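Local coordinates for terminal oxygenase component of carbazole 1,9a-dioxygenase (Nocardioides aromaticivorans, PDB 3GCF), which is the terminal oxygenase of carbazole 1,9a-dioxygenase, in which a Rieske [2Fe-2S] cluster probably passes electrons to a nonheme iron that activates dioxygen, at residues V52-E57 / V139-G144; G180-F185 / M364-W369; W225-L230 / V268-V273. All coordinates share one frame; numbering follows the deposited sequence.

Contact 1 of 3, residues V52-E57 / V139-G144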
loop_
_atom_site.group_PDB
_atom_site.type_symbol
_atom_site.label_atom_id
_atom_site.label_comp_id
_atom_site.label_asym_id
_atom_site.label_seq_id
_atom_site.Cartn_x
_atom_site.Cartn_y
_atom_site.Cartn_z
ATOM N N VAL A 52 10.323 -3.142 -19.920
ATOM C CA VAL A 52 10.318 -4.347 -19.110
ATOM C C VAL A 52 11.206 -4.152 -17.886
ATOM O O VAL A 52 12.069 -3.273 -17.862
ATOM C CB VAL A 52 10.832 -5.589 -19.903
ATOM C CG1 VAL A 52 9.999 -5.795 -21.161
ATOM C CG2 VAL A 52 12.306 -5.421 -20.248
ATOM N N THR A 53 10.973 -4.964 -16.863
ATOM C CA THR A 53 11.764 -4.913 -15.646
ATOM C C THR A 53 12.287 -6.324 -15.464
ATOM O O THR A 53 11.509 -7.276 -15.376
ATOM C CB THR A 53 10.909 -4.506 -14.423
ATOM O OG1 THR A 53 10.361 -3.203 -14.642
ATOM C CG2 THR A 53 11.762 -4.465 -13.160
ATOM N N MET A 54 13.605 -6.460 -15.424
ATOM C CA MET A 54 14.214 -7.772 -15.281
ATOM C C MET A 54 15.236 -7.780 -14.163
ATOM O O MET A 54 16.152 -6.958 -14.147
ATOM C CB MET A 54 14.889 -8.172 -16.594
ATOM C CG MET A 54 13.938 -8.246 -17.779
ATOM S SD MET A 54 14.802 -8.444 -19.353
ATOM C CE MET A 54 15.467 -10.113 -19.163
ATOM N N LEU A 55 15.073 -8.713 -13.231
ATOM C CA LEU A 55 15.985 -8.839 -12.108
ATOM C C LEU A 55 16.259 -7.488 -11.451
ATOM O O LEU A 55 17.407 -7.150 -11.158
ATOM C CB LEU A 55 17.298 -9.486 -12.572
ATOM C CG LEU A 55 17.235 -10.968 -12.973
ATOM C CD1 LEU A 55 16.567 -11.136 -14.329
ATOM C CD2 LEU A 55 18.642 -11.535 -13.017
ATOM N N GLY A 56 15.193 -6.724 -11.227
ATOM C CA GLY A 56 15.306 -5.420 -10.594
ATOM C C GLY A 56 15.684 -4.268 -11.516
ATOM O O GLY A 56 15.605 -3.109 -11.119
ATOM N N GLU A 57 16.093 -4.572 -12.744
ATOM C CA GLU A 57 16.490 -3.525 -13.683
ATOM C C GLU A 57 15.400 -3.134 -14.670
ATOM O O GLU A 57 14.783 -3.991 -15.299
ATOM C CB GLU A 57 17.730 -3.959 -14.475
ATOM C CG GLU A 57 18.967 -4.197 -13.629
ATOM C CD GLU A 57 20.189 -4.495 -14.475
ATOM O OE1 GLU A 57 20.652 -3.585 -15.193
ATOM O OE2 GLU A 57 20.687 -5.639 -14.430
ATOM N N VAL A 139 12.604 -12.512 -27.501
ATOM C CA VAL A 139 13.650 -11.530 -27.274
ATOM C C VAL A 139 14.370 -11.831 -25.969
ATOM O O VAL A 139 13.786 -11.705 -24.893
ATOM C CB VAL A 139 13.071 -10.103 -27.184
ATOM C CG1 VAL A 139 14.180 -9.115 -26.828
ATOM C CG2 VAL A 139 12.411 -9.724 -28.507
ATOM N N PHE A 140 15.633 -12.232 -26.067
ATOM C CA PHE A 140 16.435 -12.537 -24.888
ATOM C C PHE A 140 17.385 -11.380 -24.618
ATOM O O PHE A 140 17.891 -10.748 -25.548
ATOM C CB PHE A 140 17.234 -13.826 -25.102
ATOM C CG PHE A 140 16.383 -15.065 -25.175
ATOM C CD1 PHE A 140 15.944 -15.693 -24.014
ATOM C CD2 PHE A 140 15.991 -15.584 -26.408
ATOM C CE1 PHE A 140 15.126 -16.822 -24.077
ATOM C CE2 PHE A 140 15.170 -16.716 -26.483
ATOM C CZ PHE A 140 14.736 -17.335 -25.314
ATOM N N VAL A 141 17.612 -11.103 -23.340
ATOM C CA VAL A 141 18.501 -10.030 -22.919
ATOM C C VAL A 141 19.506 -10.611 -21.932
ATOM O O VAL A 141 19.139 -11.391 -21.051
ATOM C CB VAL A 141 17.714 -8.902 -22.211
ATOM C CG1 VAL A 141 18.666 -7.812 -21.754
ATOM C CG2 VAL A 141 16.659 -8.331 -23.146
ATOM N N PHE A 142 20.775 -10.240 -22.072
ATOM C CA PHE A 142 21.787 -10.752 -21.165
ATOM C C PHE A 142 21.930 -9.808 -19.975
ATOM O O PHE A 142 22.331 -8.655 -20.130
ATOM C CB PHE A 142 23.130 -10.899 -21.881
ATOM C CG PHE A 142 24.140 -11.694 -21.102
ATOM C CD1 PHE A 142 24.080 -13.085 -21.079
ATOM C CD2 PHE A 142 25.119 -11.054 -20.351
ATOM C CE1 PHE A 142 24.978 -13.831 -20.316
ATOM C CE2 PHE A 142 26.025 -11.789 -19.582
ATOM C CZ PHE A 142 25.952 -13.185 -19.566
ATOM N N ILE A 143 21.589 -10.302 -18.789
ATOM C CA ILE A 143 21.671 -9.509 -17.567
ATOM C C ILE A 143 22.908 -9.927 -16.773
ATOM O O ILE A 143 23.106 -11.112 -16.507
ATOM C CB ILE A 143 20.428 -9.733 -16.668
ATOM C CG1 ILE A 143 19.140 -9.544 -17.479
ATOM C CG2 ILE A 143 20.461 -8.771 -15.490
ATOM C CD1 ILE A 143 18.929 -8.142 -18.002
ATOM N N GLY A 144 23.730 -8.958 -16.390
ATOM C CA GLY A 144 24.930 -9.264 -15.631
ATOM C C GLY A 144 26.107 -8.422 -16.082
ATOM O O GLY A 144 26.020 -7.727 -17.093
HETATM O O HOH W 1 22.999 -6.286 -15.855
#

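Contact 2 of 3, residues G180-F185 / M364-W369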
loop_
_atom_site.group_PDB
_atom_site.type_symbol
_atom_site.label_atom_id
_atom_site.label_comp_id
_atom_site.label_asym_id
_atom_site.label_seq_id
_atom_site.Cartn_x
_atom_site.Cartn_y
_atom_site.Cartn_z
ATOM N N GLY A 180 7.787 -19.817 -8.711
ATOM C CA GLY A 180 7.261 -20.121 -10.030
ATOM C C GLY A 180 7.939 -21.369 -10.574
ATOM O O GLY A 180 7.277 -22.320 -11.008
ATOM N N VAL A 181 9.271 -21.366 -10.545
ATOM C CA VAL A 181 10.063 -22.499 -11.022
ATOM C C VAL A 181 9.654 -23.789 -10.308
ATOM O O VAL A 181 9.377 -24.807 -10.943
ATOM C CB VAL A 181 11.578 -22.292 -10.758
ATOM C CG1 VAL A 181 12.365 -23.477 -11.324
ATOM C CG2 VAL A 181 12.055 -20.987 -11.382
ATOM N N GLU A 182 9.631 -23.733 -8.980
ATOM C CA GLU A 182 9.276 -24.888 -8.173
ATOM C C GLU A 182 7.826 -25.339 -8.346
ATOM O O GLU A 182 7.486 -26.470 -8.012
ATOM C CB GLU A 182 9.598 -24.605 -6.703
ATOM C CG GLU A 182 11.099 -24.481 -6.473
ATOM C CD GLU A 182 11.479 -24.360 -5.016
ATOM O OE1 GLU A 182 10.621 -24.630 -4.149
ATOM O OE2 GLU A 182 12.645 -24.006 -4.738
ATOM N N ASN A 183 6.979 -24.462 -8.871
ATOM C CA ASN A 183 5.583 -24.807 -9.118
ATOM C C ASN A 183 5.503 -25.503 -10.475
ATOM O O ASN A 183 4.638 -26.347 -10.709
ATOM C CB ASN A 183 4.710 -23.547 -9.119
ATOM C CG ASN A 183 3.389 -23.748 -9.851
ATOM O OD1 ASN A 183 3.209 -23.267 -10.968
ATOM N ND2 ASN A 183 2.463 -24.462 -9.225
ATOM N N GLY A 184 6.416 -25.140 -11.369
ATOM C CA GLY A 184 6.446 -25.762 -12.681
ATOM C C GLY A 184 7.075 -27.142 -12.602
ATOM O O GLY A 184 6.570 -28.091 -13.191
ATOM N N PHE A 185 8.167 -27.248 -11.850
ATOM C CA PHE A 185 8.915 -28.499 -11.684
ATOM C C PHE A 185 8.466 -29.250 -10.427
ATOM O O PHE A 185 9.284 -29.580 -9.566
ATOM C CB PHE A 185 10.409 -28.163 -11.581
ATOM C CG PHE A 185 11.321 -29.344 -11.752
ATOM C CD1 PHE A 185 11.215 -30.170 -12.866
ATOM C CD2 PHE A 185 12.303 -29.619 -10.807
ATOM C CE1 PHE A 185 12.071 -31.252 -13.035
ATOM C CE2 PHE A 185 13.167 -30.701 -10.968
ATOM C CZ PHE A 185 13.051 -31.517 -12.082
ATOM N N MET A 364 12.116 -34.253 -4.003
ATOM C CA MET A 364 13.547 -34.424 -4.214
ATOM C C MET A 364 14.028 -33.850 -5.540
ATOM O O MET A 364 15.175 -33.421 -5.647
ATOM C CB MET A 364 13.940 -35.901 -4.114
ATOM C CG MET A 364 13.840 -36.453 -2.698
ATOM S SD MET A 364 14.750 -35.428 -1.496
ATOM C CE MET A 364 13.377 -34.634 -0.563
ATOM N N CYS A 365 13.172 -33.839 -6.558
ATOM C CA CYS A 365 13.611 -33.282 -7.828
ATOM C C CYS A 365 13.834 -31.780 -7.643
ATOM O O CYS A 365 14.733 -31.200 -8.246
ATOM C CB CYS A 365 12.600 -33.560 -8.952
ATOM S SG CYS A 365 10.951 -32.833 -8.798
ATOM N N ILE A 366 13.031 -31.159 -6.784
ATOM C CA ILE A 366 13.179 -29.732 -6.522
ATOM C C ILE A 366 14.445 -29.506 -5.697
ATOM O O ILE A 366 15.156 -28.520 -5.892
ATOM C CB ILE A 366 11.946 -29.173 -5.775
ATOM C CG1 ILE A 366 10.746 -29.155 -6.726
ATOM C CG2 ILE A 366 12.235 -27.767 -5.241
ATOM C CD1 ILE A 366 9.439 -28.796 -6.059
ATOM N N VAL A 367 14.731 -30.426 -4.782
ATOM C CA VAL A 367 15.928 -30.319 -3.959
ATOM C C VAL A 367 17.176 -30.415 -4.835
ATOM O O VAL A 367 18.148 -29.695 -4.615
ATOM C CB VAL A 367 15.985 -31.427 -2.885
ATOM C CG1 VAL A 367 17.350 -31.419 -2.195
ATOM C CG2 VAL A 367 14.879 -31.211 -1.867
ATOM N N LYS A 368 17.150 -31.304 -5.823
ATOM C CA LYS A 368 18.292 -31.457 -6.722
ATOM C C LYS A 368 18.472 -30.186 -7.535
ATOM O O LYS A 368 19.598 -29.772 -7.809
ATOM C CB LYS A 368 18.090 -32.643 -7.671
ATOM C CG LYS A 368 18.149 -33.996 -6.992
ATOM C CD LYS A 368 17.955 -35.115 -7.994
ATOM C CE LYS A 368 17.778 -36.450 -7.289
ATOM N NZ LYS A 368 18.951 -36.758 -6.440
ATOM N N TRP A 369 17.354 -29.576 -7.923
ATOM C CA TRP A 369 17.383 -28.336 -8.693
ATOM C C TRP A 369 17.968 -27.191 -7.865
ATOM O O TRP A 369 18.773 -26.409 -8.364
ATOM C CB TRP A 369 15.967 -27.977 -9.185
ATOM C CG TRP A 369 15.674 -26.495 -9.215
ATOM C CD1 TRP A 369 14.904 -25.796 -8.327
ATOM C CD2 TRP A 369 16.202 -25.527 -10.134
ATOM N NE1 TRP A 369 14.925 -24.455 -8.631
ATOM C CE2 TRP A 369 15.715 -24.261 -9.734
ATOM C CE3 TRP A 369 17.045 -25.605 -11.252
ATOM C CZ2 TRP A 369 16.044 -23.078 -10.413
ATOM C CZ3 TRP A 369 17.374 -24.425 -11.928
ATOM C CH2 TRP A 369 16.874 -23.181 -11.502
#

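Contact 3 of 3, residues W225-L230 / V268-V273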
loop_
_atom_site.group_PDB
_atom_site.type_symbol
_atom_site.label_atom_id
_atom_site.label_comp_id
_atom_site.label_asym_id
_atom_site.label_seq_id
_atom_site.Cartn_x
_atom_site.Cartn_y
_atom_site.Cartn_z
ATOM N N TRP A 225 27.225 -27.100 -20.486
ATOM C CA TRP A 225 25.914 -26.462 -20.487
ATOM C C TRP A 225 25.076 -26.950 -21.663
ATOM O O TRP A 225 25.613 -27.361 -22.686
ATOM C CB TRP A 225 26.055 -24.939 -20.555
ATOM C CG TRP A 225 26.815 -24.337 -19.411
ATOM C CD1 TRP A 225 28.164 -24.117 -19.344
ATOM C CD2 TRP A 225 26.271 -23.874 -18.169
ATOM N NE1 TRP A 225 28.490 -23.543 -18.135
ATOM C CE2 TRP A 225 27.349 -23.382 -17.396
ATOM C CE3 TRP A 225 24.979 -23.828 -17.632
ATOM C CZ2 TRP A 225 27.171 -22.849 -16.114
ATOM C CZ3 TRP A 225 24.803 -23.300 -16.355
ATOM C CH2 TRP A 225 25.896 -22.817 -15.612
ATOM N N PRO A 226 23.740 -26.900 -21.535
ATOM C CA PRO A 226 22.986 -26.416 -20.370
ATOM C C PRO A 226 22.972 -27.397 -19.199
ATOM O O PRO A 226 23.215 -28.586 -19.375
ATOM C CB PRO A 226 21.589 -26.189 -20.944
ATOM C CG PRO A 226 21.480 -27.289 -21.957
ATOM C CD PRO A 226 22.828 -27.236 -22.644
ATOM N N LYS A 227 22.682 -26.892 -18.004
ATOM C CA LYS A 227 22.632 -27.740 -16.823
ATOM C C LYS A 227 21.211 -27.765 -16.279
ATOM O O LYS A 227 20.512 -26.745 -16.297
ATOM C CB LYS A 227 23.579 -27.217 -15.742
ATOM C CG LYS A 227 25.043 -27.130 -16.153
ATOM C CD LYS A 227 25.879 -26.539 -15.018
ATOM C CE LYS A 227 27.337 -26.336 -15.429
ATOM N NZ LYS A 227 28.013 -27.614 -15.817
ATOM N N GLY A 228 20.783 -28.929 -15.800
ATOM C CA GLY A 228 19.446 -29.042 -15.258
ATOM C C GLY A 228 19.134 -30.398 -14.660
ATOM O O GLY A 228 19.998 -31.267 -14.560
ATOM N N VAL A 229 17.878 -30.572 -14.264
ATOM C CA VAL A 229 17.416 -31.815 -13.675
ATOM C C VAL A 229 16.257 -32.349 -14.515
ATOM O O VAL A 229 15.361 -31.600 -14.898
ATOM C CB VAL A 229 16.948 -31.590 -12.227
ATOM C CG1 VAL A 229 16.682 -32.925 -11.557
ATOM C CG2 VAL A 229 17.997 -30.795 -11.461
ATOM N N LEU A 230 16.283 -33.645 -14.804
ATOM C CA LEU A 230 15.240 -34.261 -15.611
ATOM C C LEU A 230 14.487 -35.357 -14.867
ATOM O O LEU A 230 15.098 -36.246 -14.264
ATOM C CB LEU A 230 15.859 -34.834 -16.888
ATOM C CG LEU A 230 15.020 -35.533 -17.970
ATOM C CD1 LEU A 230 14.546 -36.877 -17.484
ATOM C CD2 LEU A 230 13.860 -34.664 -18.362
ATOM N N VAL A 268 13.937 -28.989 -15.656
ATOM C CA VAL A 268 14.214 -27.583 -15.422
ATOM C C VAL A 268 15.707 -27.366 -15.646
ATOM O O VAL A 268 16.529 -28.193 -15.249
ATOM C CB VAL A 268 13.808 -27.160 -13.985
ATOM C CG1 VAL A 268 14.618 -27.936 -12.959
ATOM C CG2 VAL A 268 14.002 -25.661 -13.813
ATOM N N TRP A 269 16.049 -26.256 -16.293
ATOM C CA TRP A 269 17.438 -25.941 -16.595
ATOM C C TRP A 269 17.802 -24.528 -16.156
ATOM O O TRP A 269 16.958 -23.626 -16.168
ATOM C CB TRP A 269 17.678 -26.095 -18.100
ATOM C CG TRP A 269 17.184 -27.413 -18.627
ATOM C CD1 TRP A 269 15.887 -27.775 -18.837
ATOM C CD2 TRP A 269 17.973 -28.572 -18.912
ATOM N NE1 TRP A 269 15.815 -29.090 -19.226
ATOM C CE2 TRP A 269 17.083 -29.604 -19.279
ATOM C CE3 TRP A 269 19.351 -28.842 -18.887
ATOM C CZ2 TRP A 269 17.522 -30.890 -19.620
ATOM C CZ3 TRP A 269 19.789 -30.118 -19.223
ATOM C CH2 TRP A 269 18.875 -31.126 -19.585
ATOM N N LEU A 270 19.056 -24.336 -15.758
ATOM C CA LEU A 270 19.512 -23.017 -15.336
ATOM C C LEU A 270 19.337 -22.070 -16.523
ATOM O O LEU A 270 19.494 -22.479 -17.673
ATOM C CB LEU A 270 20.983 -23.070 -14.907
ATOM C CG LEU A 270 21.258 -23.619 -13.502
ATOM C CD1 LEU A 270 22.752 -23.854 -13.309
ATOM C CD2 LEU A 270 20.744 -22.622 -12.464
ATOM N N PRO A 271 19.023 -20.792 -16.263
ATOM C CA PRO A 271 18.835 -20.169 -14.950
ATOM C C PRO A 271 17.483 -20.435 -14.288
ATOM O O PRO A 271 17.193 -19.880 -13.226
ATOM C CB PRO A 271 19.045 -18.690 -15.251
ATOM C CG PRO A 271 18.414 -18.557 -16.601
ATOM C CD PRO A 271 18.938 -19.781 -17.336
ATOM N N GLY A 272 16.665 -21.282 -14.911
ATOM C CA GLY A 272 15.357 -21.607 -14.361
ATOM C C GLY A 272 14.308 -21.669 -15.456
ATOM O O GLY A 272 13.388 -20.849 -15.497
ATOM N N VAL A 273 14.449 -22.652 -16.343
ATOM C CA VAL A 273 13.547 -22.816 -17.478
ATOM C C VAL A 273 12.983 -24.232 -17.513
ATOM O O VAL A 273 13.731 -25.211 -17.522
ATOM C CB VAL A 273 14.300 -22.524 -18.802
ATOM C CG1 VAL A 273 13.328 -22.515 -19.986
ATOM C CG2 VAL A 273 15.028 -21.187 -18.691
HETATM O O HOH W 2 21.500 -24.152 -18.253
#

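Contact 1 of 3, residues V52-E57 / V139-G144
Ile143 is the bump of this contact, and Met54, Leu55 and Glu57 make the hollow that receives it. Its two branches part ways: CG1 lies 4.1 Å from Met54 CE, whereas CG2 enters between Leu55 CD2 at 4.1 Å and Glu57 OE2 at 3.3 Å. Met54 supplies a smaller knob of its own. A bend at its last torsion (chi3 68°) turns the methyl so that CE rests 4.0 Å from Val141 CB, touching both strand residues that face inward. The hollow is shaped by a type I' turn from Met54 to Glu57, a two-residue hairpin closed by paired backbone bonds between those two residues. It joins strand 49-54 to strand 57-64, at the outer margin of the six-stranded antiparallel sheet of the Rieske part, while 138-143 lies near the other margin. The contact thus spans the inside of a curled sheet, with His36 and Ala38 of strand 34-40 also against Met54. A water links Glu57 OE2 (2.8 Å) to Gly144 N (2.8 Å), and the same carboxylate meets Arg381 NH1 in a salt bridge and Tyr130 OH in a hydrogen bond. Greasy branches therefore fill the interior while one well-satisfied carboxylate borders it, so the glutamate probably keeps its negative charge despite the methyl pressed against it.

Contact 2 of 3, residues G180-F185 / M364-W369
Glu182 OE2, part of a carboxylate laid against Ile366, is gripped by Tyr24 OH in a hydrogen bond and by Arg370 NE in a salt bridge, while OE1 pairs with Arg78 of the second subunit. Two helices, 177-184 and 364-376, meet here in a buried contact on the large antiparallel sheet of the catalytic domain, a Bet v 1-like helix-grip arrangement. Their short segments run nearer antiparallel than parallel, at 139°, with axes 10.5 Å apart. Ile366 CG2 reaches Glu182 CD at 3.5 Å and is almost as close to both oxygens, so the methyl sits over a face of the carboxylate. Arg78 belongs to the cluster pocket of its own subunit, so this acid ties the helix pair to the neighbouring Rieske domain. On the far side of helix 177-184, Asn183 joins Tyr98 of that subunit to the iron ligand Asp337. Phe185, just past the helix, has CG swung anti to its N (chi1 -165°), which carries the ring under Cys365. There SG stands over one face, 4.1 Å from the ring centroid and 25° off the normal, a sulfur-aromatic contact. Cys365 O lies at the ring edge, in plane, 3.2 Å from Phe185 CE2. Replacing this ring with an alanine would probably open a gap beneath Cys365 SG, with the sulfur left without its aromatic partner. Phe185 O meets Ile366 CG1 at 3.2 Å. Trp369 NE1 hydrogen-bonds to Tyr24 OH, the hydroxyl that also holds Glu182 OE2. Farther along, Val181 CG1 touches Trp369 CE2 at 3.8 Å, with NE1 and CZ2 of the indole equally near.

Contact 3 of 3, residues W225-L230 / V268-V273
Trp269 leans across Lys227 and Gly228, and its atoms can be followed outward. CB begins 3.4 Å from Lys227 O; CG sits beside the backbone N (chi1 -50°), which turns the indole over the neighbouring strand. CD2 then reaches Gly228 CA at 4.0 Å, and CE3 comes to 3.4 Å from Gly228 N. CZ3 ends 3.8 Å from Pro226 O, which lies at the ring edge, near its plane, while NE1 is hydrogen-bonded to Ser267 OG. Gly228 has no side chain to block the ring, and this non-hydrogen-bonded antiparallel pair closes to a CA-CA distance of 3.9 Å. Next to it, Val229 and Val268 form a hydrogen-bonded pair, and Leu270 N donates to Lys227 O (2.9 Å). A water bridges Lys227 N, from which it accepts, and Leu270 O. Beyond, Leu270 CD1 packs on Trp225 CZ3 at 3.7 Å. Gly272 and Val273 both face Trp269 in a classic beta bulge as the chain turns into strand 273-277. The Trp269 ring meets Tyr221 of strand 218-221, whereas Val268 and Leu270 lie under Trp369 and Ala373 of helix 364-376.

In the fold
Contacts 2 and 3 form one continuous core, their centres 11 Å apart. The helix pair of contact 2 rests on the strands and the following bulge of contact 3: Phe185 CD2 touches Val268 CG1 at 3.6 Å, and Trp369 CH2 touches Gly272 CA at 3.6 Å. Contact 2 is the nearer to the catalytic iron, about 10 Å from the Phe185 side chain, against about 13 Å from that of Val268. Contact 1 belongs to the Rieske part, its centre 18 Å from that of contact 3 and 22 Å from that of contact 2, without direct touch. His36 bridges the domains, packing on Met54 of contact 1 and Pro271 of contact 3.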